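Local coordinates for ribosomal protein S2-related protein (Deinococcus radiodurans, PDB 2JH3), which probably acts as a chelatase-like enzyme of the CbiX family, possibly inserting iron into sirohydrochlorin, and binds a [4Fe-4S] cluster, at residues L88-Q93 with R103-R108. Residues are numbered along the deposited sequence; the frame is centred on the assembly and turned at random.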
# COMPACT_ATOMS: atom_id res chain seq x y z
N LEU A 88 -26.54 -6.65 -10.20
CA LEU A 88 -27.23 -5.49 -10.73
C LEU A 88 -28.52 -5.21 -10.00
O LEU A 88 -29.03 -4.11 -10.12
CB LEU A 88 -27.53 -5.66 -12.21
CG LEU A 88 -26.63 -5.22 -13.35
CD1 LEU A 88 -25.60 -4.11 -13.13
CD2 LEU A 88 -26.02 -6.38 -14.16
N GLY A 89 -29.10 -6.20 -9.32
CA GLY A 89 -30.38 -6.01 -8.63
C GLY A 89 -31.60 -6.15 -9.50
O GLY A 89 -32.62 -5.48 -9.28
N LEU A 90 -31.52 -7.02 -10.52
CA LEU A 90 -32.58 -7.09 -11.53
C LEU A 90 -33.76 -7.96 -11.17
O LEU A 90 -34.82 -7.85 -11.82
CB LEU A 90 -32.01 -7.55 -12.90
CG LEU A 90 -31.02 -6.58 -13.47
CD1 LEU A 90 -30.57 -7.07 -14.81
CD2 LEU A 90 -31.64 -5.17 -13.55
N GLY A 91 -33.61 -8.82 -10.17
CA GLY A 91 -34.70 -9.71 -9.72
C GLY A 91 -35.05 -10.71 -10.80
O GLY A 91 -36.18 -10.79 -11.23
N HIS A 92 -34.04 -11.44 -11.26
CA HIS A 92 -34.16 -12.38 -12.38
C HIS A 92 -33.12 -13.46 -12.26
O HIS A 92 -31.96 -13.21 -11.93
CB HIS A 92 -34.00 -11.65 -13.73
CG HIS A 92 -34.24 -12.55 -14.91
ND1 HIS A 92 -35.51 -12.78 -15.43
CD2 HIS A 92 -33.40 -13.34 -15.63
CE1 HIS A 92 -35.43 -13.64 -16.42
NE2 HIS A 92 -34.16 -14.00 -16.56
N GLN A 93 -33.53 -14.69 -12.52
CA GLN A 93 -32.56 -15.74 -12.71
C GLN A 93 -32.96 -16.62 -13.87
O GLN A 93 -34.09 -16.62 -14.31
CB GLN A 93 -32.36 -16.52 -11.43
CG GLN A 93 -33.58 -17.23 -11.01
CD GLN A 93 -33.51 -17.65 -9.55
OE1 GLN A 93 -32.42 -17.64 -8.94
NE2 GLN A 93 -34.68 -18.01 -8.98
N ARG A 103 -36.96 -4.04 -16.41
CA ARG A 103 -37.27 -3.73 -15.02
C ARG A 103 -37.32 -2.20 -14.83
O ARG A 103 -36.65 -1.43 -15.53
CB ARG A 103 -36.23 -4.27 -14.02
CG ARG A 103 -36.07 -5.80 -13.96
CD ARG A 103 -37.19 -6.48 -13.20
NE ARG A 103 -37.08 -7.96 -13.17
CZ ARG A 103 -37.66 -8.77 -14.05
NH1 ARG A 103 -38.41 -8.31 -15.04
NH2 ARG A 103 -37.50 -10.07 -13.91
N VAL A 104 -38.12 -1.75 -13.86
CA VAL A 104 -38.00 -0.38 -13.42
C VAL A 104 -37.21 -0.47 -12.12
O VAL A 104 -37.66 -1.08 -11.14
CB VAL A 104 -39.33 0.32 -13.22
CG1 VAL A 104 -39.06 1.75 -12.73
CG2 VAL A 104 -40.13 0.34 -14.53
N LEU A 105 -36.00 0.08 -12.13
CA LEU A 105 -35.25 0.19 -10.92
C LEU A 105 -34.57 1.54 -10.77
O LEU A 105 -34.14 2.15 -11.73
CB LEU A 105 -34.35 -1.04 -10.70
CG LEU A 105 -32.97 -1.30 -11.23
CD1 LEU A 105 -32.19 -2.06 -10.14
CD2 LEU A 105 -33.05 -2.15 -12.49
N GLY A 106 -34.57 2.03 -9.53
CA GLY A 106 -34.47 3.48 -9.28
C GLY A 106 -35.56 4.19 -10.09
O GLY A 106 -36.70 3.69 -10.22
N GLY A 107 -35.23 5.34 -10.68
CA GLY A 107 -36.14 5.93 -11.68
C GLY A 107 -36.07 5.36 -13.11
O GLY A 107 -36.93 5.67 -13.98
N ARG A 108 -35.12 4.48 -13.35
CA ARG A 108 -34.76 4.04 -14.68
C ARG A 108 -35.51 2.80 -15.16
O ARG A 108 -35.81 1.88 -14.38
CB ARG A 108 -33.27 3.76 -14.72
CG ARG A 108 -32.44 4.92 -14.19
CD ARG A 108 -31.00 4.69 -14.44
NE ARG A 108 -30.13 5.82 -14.07
CZ ARG A 108 -29.75 6.11 -12.82
NH1 ARG A 108 -30.24 5.40 -11.81
NH2 ARG A 108 -28.92 7.14 -12.58
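Leu105 and Leu90 make the tight half of this contact: their CD2 methyls press together at 3.5 Å, closer than usual van der Waals distance, and the two side chains cross at about a right angle. CD1, the other branch of Leu105, lies 3.6 Å from Gly89 O, beside the backbone at the end of helix 78-88. A branched leucine suits this place because one methyl can meet the loop's side chain while the other covers its backbone. Val110 and Tyr112 of strand 108-112 extend the apolar patch, touching Leu105 and Leu90 respectively.

Toward solvent the contact turns polar, and the approach to His92 is loose, with His92 ND1 3.7 Å from Arg103 NH2. Arg103 bends at chi2 (-77°), which carries its guanidinium along the loop to two successive carbonyls. Arg103 NH2 donates to Gly91 O at 3.1 Å; the bond is fairly straight (163° at the hydrogen) and the oxygen lies in the guanidinium plane, although the donor stands above the carbonyl plane. Arg103 NE approaches Leu90 O at 2.6 Å, but the angle of 128° makes this a weak bond despite its shortness.

Glycine suits the sharp bends on both segments: Gly89 and Gly91 adopt positive phi in the loop, as does Gly106 in the type II' turn from Leu105 to Arg108. That turn joins antiparallel strands 101-105 and 108-112 in a beta hairpin at the edge of the CbiX-family domain's sheet, and its 101-105 arm packs against the loop after helix 78-88, which ends in a Schellman motif with Gly89 as C-prime residue.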